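Local coordinates for ATP-dependent Clp protease adapter protein ClpS 2 (Agrobacterium tumefaciens, PDB 4YJM) that probably modulates the substrate specificity of the ClpAP protease, acting as an N-end rule adaptor that binds the N-terminal domain of the chaperone ClpA, at residues Arg36-Val39 and Thr40-Leu43; Cys72-Asp75 and Ile76-Lys80. All blocks are in the same frame, centred on the assembly; numbering follows the deposited sequence.

Contact 1: residues Arg36-Val39 and Thr40-Leu43; sequences REFV and TVVL
Arg36 O accepts the backbone N of Thr40 at 3.1 Å, an i to i+4 bond in the opening turn of α-helix 36-47 of the ClpS fold. Thr40 OG1 turns back to the same oxygen, though only as a weak second donor at 3.5 Å; chi1 of -74° sets the hydroxyl beside its own backbone N, facing the preceding turn. One residue on, Glu37 O is held less firmly, its bond from Val41 N being weak at 3.3 Å. Phe38 combines a backbone and a side-chain contact with Val42. Its O takes Val42 N at 3.0 Å, while Val42 CG2 lies over one face of the ring, 4.0 Å from the centroid and 26° off the normal, which meets the geometry of a CH-pi contact. The ring also meets Phe93 edge-to-face and touches Leu95, joining this turn to the segment before strand 97-101. Val39, buried, touches Met58 of helix 51-64 and Leu95, and runs alongside Leu43 with their side chains heading the same way. Val39 CG1 comes 4.0 Å from Leu43 CD1, and in the backbone Val39 O receives Leu43 N at 2.9 Å with an N-H...O angle of 170°.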
loop_
_atom_site.group_PDB
_atom_site.type_symbol
_atom_site.label_atom_id
_atom_site.label_comp_id
_atom_site.label_asym_id
_atom_site.label_seq_id
_atom_site.Cartn_x
_atom_site.Cartn_y
_atom_site.Cartn_z
ATOM N N ARG A 36 9.284 -2.240 -9.888
ATOM C CA ARG A 36 8.676 -0.925 -9.785
ATOM C C ARG A 36 7.370 -0.861 -10.593
ATOM O O ARG A 36 6.363 -0.339 -10.131
ATOM C CB ARG A 36 9.690 0.120 -10.273
ATOM C CG ARG A 36 9.238 1.575 -10.244
ATOM C CD ARG A 36 10.411 2.538 -10.477
ATOM N NE ARG A 36 11.516 2.288 -9.550
ATOM C CZ ARG A 36 12.650 1.659 -9.856
ATOM N NH1 ARG A 36 12.873 1.207 -11.084
ATOM N NH2 ARG A 36 13.573 1.488 -8.923
ATOM N N GLU A 37 7.388 -1.410 -11.795
ATOM C CA GLU A 37 6.241 -1.317 -12.680
ATOM C C GLU A 37 5.088 -2.203 -12.202
ATOM O O GLU A 37 3.931 -1.906 -12.487
ATOM C CB GLU A 37 6.641 -1.673 -14.110
ATOM C CG GLU A 37 7.489 -0.609 -14.777
ATOM C CD GLU A 37 6.854 0.766 -14.705
ATOM O OE1 GLU A 37 5.607 0.853 -14.735
ATOM O OE2 GLU A 37 7.603 1.759 -14.600
ATOM N N PHE A 38 5.406 -3.277 -11.479
ATOM C CA PHE A 38 4.373 -4.113 -10.864
ATOM C C PHE A 38 3.690 -3.348 -9.751
ATOM O O PHE A 38 2.467 -3.368 -9.650
ATOM C CB PHE A 38 4.940 -5.427 -10.306
ATOM C CG PHE A 38 3.877 -6.370 -9.759
ATOM C CD1 PHE A 38 3.038 -7.089 -10.620
ATOM C CD2 PHE A 38 3.717 -6.539 -8.401
ATOM C CE1 PHE A 38 2.052 -7.954 -10.107
ATOM C CE2 PHE A 38 2.734 -7.381 -7.889
ATOM C CZ PHE A 38 1.912 -8.087 -8.733
ATOM N N VAL A 39 4.466 -2.664 -8.910
ATOM C CA VAL A 39 3.852 -1.902 -7.801
ATOM C C VAL A 39 2.945 -0.822 -8.347
ATOM O O VAL A 39 1.874 -0.576 -7.789
ATOM C CB VAL A 39 4.917 -1.271 -6.848
ATOM C CG1 VAL A 39 4.282 -0.524 -5.672
ATOM C CG2 VAL A 39 5.813 -2.345 -6.310
ATOM N N THR A 40 3.360 -0.151 -9.411
ATOM C CA THR A 40 2.518 0.853 -10.041
ATOM C C THR A 40 1.141 0.293 -10.430
ATOM O O THR A 40 0.108 0.925 -10.162
ATOM C CB THR A 40 3.215 1.444 -11.269
ATOM O OG1 THR A 40 4.253 2.321 -10.828
ATOM C CG2 THR A 40 2.250 2.231 -12.145
ATOM N N VAL A 41 1.096 -0.897 -11.020
ATOM C CA VAL A 41 -0.189 -1.406 -11.481
ATOM C C VAL A 41 -0.992 -1.944 -10.291
ATOM O O VAL A 41 -2.210 -1.846 -10.301
ATOM C CB VAL A 41 -0.016 -2.476 -12.581
ATOM C CG1 VAL A 41 0.693 -1.864 -13.766
ATOM C CG2 VAL A 41 0.809 -3.657 -12.091
ATOM N N VAL A 42 -0.332 -2.419 -9.238
ATOM C CA VAL A 42 -1.063 -2.778 -8.014
ATOM C C VAL A 42 -1.718 -1.546 -7.375
ATOM O O VAL A 42 -2.902 -1.565 -7.027
ATOM C CB VAL A 42 -0.164 -3.464 -6.990
ATOM C CG1 VAL A 42 -0.860 -3.595 -5.626
ATOM C CG2 VAL A 42 0.218 -4.848 -7.508
ATOM N N LEU A 43 -0.960 -0.465 -7.256
ATOM C CA LEU A 43 -1.487 0.780 -6.697
ATOM C C LEU A 43 -2.650 1.323 -7.520
ATOM O O LEU A 43 -3.609 1.885 -6.982
ATOM C CB LEU A 43 -0.390 1.854 -6.626
ATOM C CG LEU A 43 0.755 1.560 -5.642
ATOM C CD1 LEU A 43 1.813 2.620 -5.713
ATOM C CD2 LEU A 43 0.240 1.479 -4.204
#

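Contact 2: residues Cys72-Asp75 and Ile76-Lys80; sequences CERD and IAETK
Cys72 SG packs against the methyl group of Ala77, 3.7 Å from its CB, where strand 66-73 gives way to helix 74-91. A chi1 of 58° puts the sulfur between its own backbone N and carbonyl carbon, aimed at the first helical turn; its nearest approach is 3.4 Å, from SG to Ala77 N, and SG touches Ile76 CG2 as well. This is the tight part of the contact. Ala77 is buried and also rests on Tyr24 and Val26 of strand 23-29. In the backbone, Glu73 O takes Ala77 N at 2.9 Å in a nearly straight bond (N-H...O 173°), and Arg74 O receives Glu78 N in the next one.

The outer side is looser and exposed. Here Asp75 O is gripped twice, by Thr79 N and by Thr79 OG1, the two donors arriving from opposite faces of the carbonyl plane. Glu73 crosses Ile76 at about a right angle, its OE1 3.5 Å from Ile76 CD1. Arg74 and Glu78 run alongside each other, and Glu78 OE2 lies against the aliphatic part of the arginine, 3.2 Å from Arg74 CG. Arg74 NE stays 4.0 Å from Glu78 OE2, beyond a salt bridge, with guanidinium and carboxylate planes 39° apart. A water bridges the group instead: it accepts from Arg74 NE, in the plane of the guanidinium edge, and donates to Glu78 OE1 at 2.7 Å and to Asp75 OD1. Asp75 OD1 and Glu78 OE1 approach to 4.2 Å, two like charges that would probably repel, an effect the bridging water and Arg74 may ease, although Asp75 is poorly ordered. With Glu73 at the N-cap position, sulfur-to-Ala77 packing inside and charged side chains and water outside, the arrangement is that of a strand-to-helix junction, an edge strand of the ClpS sheet passing directly into its long helix.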
loop_
_atom_site.group_PDB
_atom_site.type_symbol
_atom_site.label_atom_id
_atom_site.label_comp_id
_atom_site.label_asym_id
_atom_site.label_seq_id
_atom_site.Cartn_x
_atom_site.Cartn_y
_atom_site.Cartn_z
ATOM N N CYS A 72 -8.240 5.216 6.007
ATOM C CA CYS A 72 -9.662 4.920 5.856
ATOM C C CYS A 72 -10.167 4.048 7.009
ATOM O O CYS A 72 -9.424 3.718 7.919
ATOM C CB CYS A 72 -9.930 4.228 4.520
ATOM S SG CYS A 72 -9.020 2.687 4.286
ATOM N N GLU A 73 -11.448 3.719 6.962
ATOM C CA GLU A 73 -12.082 2.877 7.976
ATOM C C GLU A 73 -11.296 1.568 8.142
ATOM O O GLU A 73 -10.810 0.994 7.161
ATOM C CB GLU A 73 -13.543 2.585 7.563
ATOM C CG GLU A 73 -14.257 1.509 8.385
ATOM C CD GLU A 73 -15.684 1.228 7.905
ATOM O OE1 GLU A 73 -16.062 1.711 6.819
ATOM O OE2 GLU A 73 -16.425 0.522 8.618
ATOM N N ARG A 74 -11.188 1.098 9.376
ATOM C CA ARG A 74 -10.346 -0.073 9.643
ATOM C C ARG A 74 -10.629 -1.258 8.714
ATOM O O ARG A 74 -9.714 -1.812 8.128
ATOM C CB ARG A 74 -10.543 -0.528 11.099
ATOM C CG ARG A 74 -9.596 -1.634 11.510
ATOM C CD ARG A 74 -9.805 -1.978 13.001
ATOM N NE ARG A 74 -11.095 -2.617 13.203
ATOM C CZ ARG A 74 -12.013 -2.204 14.067
ATOM N NH1 ARG A 74 -11.790 -1.145 14.836
ATOM N NH2 ARG A 74 -13.155 -2.862 14.155
ATOM N N ASP A 75 -11.887 -1.695 8.615
ATOM C CA ASP A 75 -12.239 -2.844 7.766
ATOM C C ASP A 75 -11.762 -2.675 6.338
ATOM O O ASP A 75 -11.270 -3.620 5.733
ATOM C CB ASP A 75 -13.765 -3.098 7.761
ATOM C CG ASP A 75 -14.316 -3.429 9.138
ATOM O OD1 ASP A 75 -13.566 -3.954 9.986
ATOM O OD2 ASP A 75 -15.515 -3.171 9.372
ATOM N N ILE A 76 -11.910 -1.466 5.798
ATOM C CA ILE A 76 -11.542 -1.214 4.424
ATOM C C ILE A 76 -10.021 -1.190 4.287
ATOM O O ILE A 76 -9.476 -1.790 3.356
ATOM C CB ILE A 76 -12.135 0.101 3.914
ATOM C CG1 ILE A 76 -13.658 0.067 4.100
ATOM C CG2 ILE A 76 -11.715 0.331 2.445
ATOM C CD1 ILE A 76 -14.333 1.380 3.796
ATOM N N ALA A 77 -9.337 -0.569 5.247
ATOM C CA ALA A 77 -7.862 -0.588 5.258
ATOM C C ALA A 77 -7.313 -2.003 5.237
ATOM O O ALA A 77 -6.397 -2.332 4.450
ATOM C CB ALA A 77 -7.332 0.157 6.478
ATOM N N GLU A 78 -7.886 -2.867 6.083
ATOM C CA GLU A 78 -7.439 -4.258 6.177
ATOM C C GLU A 78 -7.699 -4.983 4.870
ATOM O O GLU A 78 -6.859 -5.736 4.396
ATOM C CB GLU A 78 -8.127 -4.982 7.331
ATOM C CG GLU A 78 -7.710 -4.470 8.703
ATOM C CD GLU A 78 -8.622 -4.881 9.848
ATOM O OE1 GLU A 78 -9.648 -5.531 9.621
ATOM O OE2 GLU A 78 -8.299 -4.542 11.015
ATOM N N THR A 79 -8.879 -4.783 4.298
ATOM C CA THR A 79 -9.248 -5.467 3.053
ATOM C C THR A 79 -8.340 -5.094 1.908
ATOM O O THR A 79 -7.835 -5.957 1.193
ATOM C CB THR A 79 -10.710 -5.149 2.662
ATOM O OG1 THR A 79 -11.552 -5.757 3.620
ATOM C CG2 THR A 79 -11.076 -5.771 1.326
ATOM N N LYS A 80 -8.122 -3.801 1.721
ATOM C CA LYS A 80 -7.211 -3.344 0.671
ATOM C C LYS A 80 -5.750 -3.706 0.885
ATOM O O LYS A 80 -5.092 -4.040 -0.079
ATOM C CB LYS A 80 -7.311 -1.850 0.502
ATOM C CG LYS A 80 -8.650 -1.444 -0.162
ATOM C CD LYS A 80 -8.740 0.054 -0.393
ATOM C CE LYS A 80 -10.028 0.451 -1.107
ATOM N NZ LYS A 80 -10.231 -0.316 -2.371
HETATM O O HOH W 1 -11.740 -5.089 11.260
#

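In the fold
Contacts 1 and 2 lie on opposite sides of the chain's centre, with their own centres 20 Å apart and their nearest atoms about 7 Å apart, so they do not touch. The connection runs through the fold: Lys80 NZ of contact 2 bonds to Val46 O, farther along the helix on which contact 1 sits. Contact 1 also packs on Phe97 of strand 97-101, whereas contact 2 leans on strand 23-29, the middle strand of the same antiparallel sheet. The structure is apo. In ClpS relatives the N-degron pocket lies near the start of the helix corresponding to 36-47, which would place contact 1 closer to recognition than contact 2.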